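Local coordinates for protein glutamyl endopeptidase (Staphylococcus epidermidis, PDB 6PYM) that is a secreted serine endopeptidase that probably cleaves polypeptides preferentially on the carbonyl side of glutamate and aspartate residues, at residues G38-V41 with E45-T48; S171-F174 with V180-I183. The protein carries 1 engineered substitution. All coordinates share one frame; numbering follows the deposited sequence.

In the fold
Contact 1 (38-41 with 45-48) is a hairpin of the closed six-stranded barrel, and contact 2 (171-174 with 180-183) a hairpin of the second sheet, so the pair represents the two beta halves of a chymotrypsin-like protease. Their centres lie about 10 Å apart and they touch directly: V39 CG1 meets I183 CD1 at 3.7 Å, and V39 CB meets P172 CG at 3.8 Å. The predicted charge relay residues lie beside this interface. The side chain of T48 is about 6 Å from that of A169, the engineered replacement of the catalytic serine, and the side chain of I183 is about 7 Å from that of D93.

Contact 1. Residues G38-V41 with E45-T48; sequences GVVV and EILT
The tight hairpin of strands 34-42 and 45-48 in the closed barrel brings V39 against L47 as an antiparallel hydrogen-bonded pair and V40 against I46 as a non-hydrogen-bonded one. V39 N donates to L47 O (3.0 Å) in the carbonyl plane, and L47 N returns a bond to V39 O. Nearer the turn, V41 N gives E45 O an almost straight bond, 175° at the hydrogen. V39 O also takes a CA-H...O contact from I46, with CA 3.1 Å from that oxygen. G38 CA passes 3.1 Å from L47 O, the glycine backbone lying close against that carbonyl.

Side chains meet on both faces of the ribbon. On one, V40 and I46 cross at about a right angle, the methyls CG2 and CG2 3.9 Å apart; I108 of helix 108-111 covers both. On the other, V39 and L47 lie alongside each other, CG1 of the valine against CB of the leucine at 4.1 Å. The L47 branch point is also straddled by V41: CG2 comes to 3.8 Å from L47 CG and CG1 is nearly as close. CG1 of V41 lies anti to its carbonyl carbon (chi1 -60°) and CG2 between N and that carbon, which turns both methyls to the leucine.

The carboxylate of E45 turns to R98 in a salt bridge with the next barrel strand, while T48 OG1 bonds to S37 O. A short antiparallel hairpin leading directly to the catalytic histidine, here H51 by prediction, is characteristic of the N-terminal barrel of chymotrypsin-like proteases.

Contact 2. Residues S171-F174 with V180-I183; sequences SPVF and VIGI
V173 supplies both backbone hydrogen bonds between 171-174 and 180-183. Its N donates to G182 O at 2.9 Å, approaching from well above the carbonyl plane. Its O receives I181 N at 2.8 Å, nearly along the C=O axis, and also takes a CA-H...O contact from V180, whose CA is 3.3 Å away. At the start of the ribbon, S171 OG hydrogen-bonds to N168 O.

V173 pairs with G182, but F174 pairs with V180, a shift of one residue that makes a beta bulge. I181 is the extra residue, its backbone bent to phi -99° and psi -19°. This bulged hairpin follows closely on A169, the engineered residue at the serine position of the charge relay system, and belongs to the second sheet of the trypsin-like fold.

Apolar contacts form on either side of the ribbon. V173 and I181 meet through their CG1 atoms at 3.6 Å; with CG1 of the isoleucine lying between its own N and carbonyl carbon (chi1 65°), that branch is laid across V173 O and against the valine methyl. Across the ribbon, V180 CG2 meets F174 CE1 obliquely at 3.6 Å and also reaches P172 CB at 4.1 Å. The F174 ring also meets H18 edge-to-face.

One methyl lies against a polar group instead: V173 CG2 rests on the carbonyl of G182, 3.4 Å from its O.

Contact 1. Residues G38-V41 with E45-T48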
ATOM      1  N   GLY A  38      -1.682   1.631  -2.605  1.00  6.97           N
ATOM      2  CA  GLY A  38      -1.869   0.248  -2.231  1.00  7.18           C
ATOM      3  C   GLY A  38      -0.707  -0.575  -2.727  1.00  6.49           C
ATOM      4  O   GLY A  38       0.253  -0.042  -3.287  1.00  6.96           O
ATOM      5  N   VAL A  39      -0.812  -1.893  -2.561  1.00  6.51           N
ATOM      6  CA  VAL A  39       0.278  -2.775  -2.975  1.00  6.87           C
ATOM      7  C   VAL A  39      -0.294  -4.089  -3.491  1.00  6.74           C
ATOM      8  O   VAL A  39      -1.135  -4.716  -2.835  1.00  7.49           O
ATOM      9  CB  VAL A  39       1.315  -2.967  -1.844  1.00  7.28           C
ATOM     10  CG1 VAL A  39       0.689  -3.572  -0.582  1.00  8.60           C
ATOM     11  CG2 VAL A  39       2.501  -3.794  -2.327  1.00  8.52           C
ATOM     12  N   VAL A  40       0.165  -4.507  -4.672  1.00  7.39           N
ATOM     13  CA  VAL A  40      -0.249  -5.792  -5.228  1.00  6.94           C
ATOM     14  C   VAL A  40       0.376  -6.918  -4.422  1.00  7.36           C
ATOM     15  O   VAL A  40       1.595  -6.939  -4.219  1.00  7.85           O
ATOM     16  CB  VAL A  40       0.175  -5.907  -6.701  1.00  7.68           C
ATOM     17  CG1 VAL A  40      -0.201  -7.285  -7.250  1.00  9.28           C
ATOM     18  CG2 VAL A  40      -0.445  -4.797  -7.533  1.00  8.18           C
ATOM     19  N   VAL A  41      -0.447  -7.885  -3.995  1.00  7.69           N
ATOM     20  CA  VAL A  41       0.023  -8.987  -3.153  1.00  8.79           C
ATOM     21  C   VAL A  41      -0.422 -10.366  -3.628  1.00  8.49           C
ATOM     22  O   VAL A  41      -0.003 -11.376  -3.053  1.00  9.75           O
ATOM     23  CB  VAL A  41      -0.353  -8.801  -1.668  1.00  9.09           C
ATOM     24  CG1 VAL A  41       0.241  -7.531  -1.101  1.00  9.08           C
ATOM     25  CG2 VAL A  41      -1.864  -8.814  -1.481  1.00 10.08           C
ATOM     26  N   GLU A  45      -5.215  -9.266  -6.351  1.00  9.60           N
ATOM     27  CA  GLU A  45      -5.460  -8.621  -5.067  1.00  9.75           C
ATOM     28  C   GLU A  45      -4.419  -7.568  -4.732  1.00  8.54           C
ATOM     29  O   GLU A  45      -3.214  -7.779  -4.922  1.00  9.03           O
ATOM     30  CB  GLU A  45      -5.468  -9.641  -3.923  1.00 10.35           C
ATOM     31  CG  GLU A  45      -6.682 -10.562  -3.908  1.00 11.18           C
ATOM     32  CD  GLU A  45      -6.557 -11.768  -4.830  1.00 11.40           C
ATOM     33  OE1 GLU A  45      -5.434 -12.125  -5.242  1.00 11.05           O
ATOM     34  OE2 GLU A  45      -7.618 -12.369  -5.112  1.00 14.59           O
ATOM     35  N   ILE A  46      -4.904  -6.460  -4.175  1.00  8.37           N
ATOM     36  CA  ILE A  46      -4.062  -5.461  -3.533  1.00  8.43           C
ATOM     37  C   ILE A  46      -4.484  -5.344  -2.075  1.00  7.80           C
ATOM     38  O   ILE A  46      -5.603  -5.695  -1.694  1.00  9.00           O
ATOM     39  CB  ILE A  46      -4.102  -4.073  -4.218  1.00  8.36           C
ATOM     40  CG1 ILE A  46      -5.449  -3.378  -4.003  1.00  9.10           C
ATOM     41  CG2 ILE A  46      -3.791  -4.191  -5.704  1.00 10.97           C
ATOM     42  CD1 ILE A  46      -5.413  -1.881  -4.289  1.00 11.47           C
ATOM     43  N   LEU A  47      -3.566  -4.832  -1.260  1.00  7.49           N
ATOM     44  CA  LEU A  47      -3.888  -4.326   0.067  1.00  7.85           C
ATOM     45  C   LEU A  47      -3.937  -2.806   0.031  1.00  7.25           C
ATOM     46  O   LEU A  47      -3.139  -2.155  -0.657  1.00  7.45           O
ATOM     47  CB  LEU A  47      -2.851  -4.747   1.106  1.00  8.53           C
ATOM     48  CG  LEU A  47      -2.609  -6.255   1.183  1.00  8.62           C
ATOM     49  CD1 LEU A  47      -1.582  -6.570   2.261  1.00  9.90           C
ATOM     50  CD2 LEU A  47      -3.906  -7.030   1.384  1.00 10.19           C
ATOM     51  N   THR A  48      -4.869  -2.250   0.796  1.00  7.38           N
ATOM     52  CA  THR A  48      -4.993  -0.818   1.017  1.00  7.85           C
ATOM     53  C   THR A  48      -5.739  -0.624   2.340  1.00  7.20           C
ATOM     54  O   THR A  48      -5.841  -1.557   3.146  1.00  8.12           O
ATOM     55  CB  THR A  48      -5.641  -0.147  -0.207  1.00  7.63           C
ATOM     56  OG1 THR A  48      -5.644   1.271  -0.033  1.00  7.93           O
ATOM     57  CG2 THR A  48      -7.067  -0.635  -0.410  1.00 10.06           C
TER

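Contact 2. Residues S171-F174 with V180-I183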
ATOM      1  N   SER A 171      -0.238   2.842   1.554  1.00  7.05           N
ATOM      2  CA  SER A 171       1.098   2.601   1.028  1.00  7.32           C
ATOM      3  C   SER A 171       1.762   1.447   1.765  1.00  6.97           C
ATOM      4  O   SER A 171       1.684   1.364   2.998  1.00  7.45           O
ATOM      5  CB  SER A 171       1.993   3.819   1.240  1.00  7.41           C
ATOM      6  OG  SER A 171       1.639   4.934   0.446  1.00  7.90           O
ATOM      7  N   PRO A 172       2.493   0.589   1.060  1.00  6.82           N
ATOM      8  CA  PRO A 172       3.274  -0.431   1.756  1.00  7.15           C
ATOM      9  C   PRO A 172       4.407   0.182   2.566  1.00  7.23           C
ATOM     10  O   PRO A 172       5.056   1.151   2.151  1.00  7.92           O
ATOM     11  CB  PRO A 172       3.820  -1.299   0.620  1.00  7.32           C
ATOM     12  CG  PRO A 172       3.823  -0.398  -0.568  1.00  7.00           C
ATOM     13  CD  PRO A 172       2.614   0.476  -0.406  1.00  7.17           C
ATOM     14  N   VAL A 173       4.642  -0.418   3.730  1.00  7.11           N
ATOM     15  CA  VAL A 173       5.795  -0.151   4.579  1.00  7.87           C
ATOM     16  C   VAL A 173       6.775  -1.285   4.317  1.00  7.76           C
ATOM     17  O   VAL A 173       6.439  -2.452   4.539  1.00  8.47           O
ATOM     18  CB  VAL A 173       5.395  -0.144   6.063  1.00  8.23           C
ATOM     19  CG1 VAL A 173       6.572   0.293   6.926  1.00  9.55           C
ATOM     20  CG2 VAL A 173       4.158   0.712   6.311  1.00  8.58           C
ATOM     21  N   PHE A 174       7.965  -0.962   3.820  1.00  7.73           N
ATOM     22  CA  PHE A 174       8.955  -1.964   3.446  1.00  8.40           C
ATOM     23  C   PHE A 174      10.103  -1.977   4.448  1.00  8.30           C
ATOM     24  O   PHE A 174      10.602  -0.920   4.854  1.00  9.64           O
ATOM     25  CB  PHE A 174       9.554  -1.660   2.069  1.00  9.39           C
ATOM     26  CG  PHE A 174       8.616  -1.873   0.913  1.00  8.43           C
ATOM     27  CD1 PHE A 174       8.298  -3.145   0.474  1.00  9.30           C
ATOM     28  CD2 PHE A 174       8.088  -0.790   0.226  1.00  8.60           C
ATOM     29  CE1 PHE A 174       7.450  -3.333  -0.617  1.00  9.23           C
ATOM     30  CE2 PHE A 174       7.242  -0.969  -0.864  1.00  8.82           C
ATOM     31  CZ  PHE A 174       6.928  -2.243  -1.288  1.00  8.89           C
ATOM     32  N   VAL A 180       7.023  -6.347   2.790  1.00  8.24           N
ATOM     33  CA  VAL A 180       5.983  -5.500   3.371  1.00  8.92           C
ATOM     34  C   VAL A 180       5.756  -5.905   4.823  1.00  8.47           C
ATOM     35  O   VAL A 180       5.333  -7.032   5.101  1.00  9.38           O
ATOM     36  CB  VAL A 180       4.679  -5.596   2.566  1.00  8.50           C
ATOM     37  CG1 VAL A 180       3.609  -4.684   3.163  1.00  9.96           C
ATOM     38  CG2 VAL A 180       4.912  -5.273   1.100  1.00  9.50           C
ATOM     39  N   ILE A 181       6.023  -4.980   5.745  1.00  8.38           N
ATOM     40  CA  ILE A 181       5.810  -5.216   7.168  1.00  8.60           C
ATOM     41  C   ILE A 181       4.497  -4.620   7.662  1.00  8.37           C
ATOM     42  O   ILE A 181       4.017  -5.014   8.739  1.00  8.73           O
ATOM     43  CB  ILE A 181       6.991  -4.688   8.015  1.00  8.74           C
ATOM     44  CG1 ILE A 181       7.108  -3.163   7.923  1.00  9.67           C
ATOM     45  CG2 ILE A 181       8.290  -5.392   7.626  1.00 10.27           C
ATOM     46  CD1 ILE A 181       8.170  -2.585   8.855  1.00 10.68           C
ATOM     47  N   GLY A 182       3.917  -3.677   6.924  1.00  7.94           N
ATOM     48  CA  GLY A 182       2.695  -3.012   7.337  1.00  8.22           C
ATOM     49  C   GLY A 182       2.099  -2.247   6.178  1.00  7.08           C
ATOM     50  O   GLY A 182       2.697  -2.142   5.104  1.00  7.48           O
ATOM     51  N   ILE A 183       0.899  -1.718   6.413  1.00  7.22           N
ATOM     52  CA  ILE A 183       0.173  -0.913   5.433  1.00  7.44           C
ATOM     53  C   ILE A 183      -0.115   0.432   6.089  1.00  7.17           C
ATOM     54  O   ILE A 183      -0.885   0.507   7.055  1.00  7.66           O
ATOM     55  CB  ILE A 183      -1.118  -1.605   4.965  1.00  7.25           C
ATOM     56  CG1 ILE A 183      -0.815  -2.969   4.317  1.00  8.25           C
ATOM     57  CG2 ILE A 183      -1.913  -0.698   4.030  1.00  8.22           C
ATOM     58  CD1 ILE A 183       0.010  -2.902   3.035  1.00  8.48           C
TER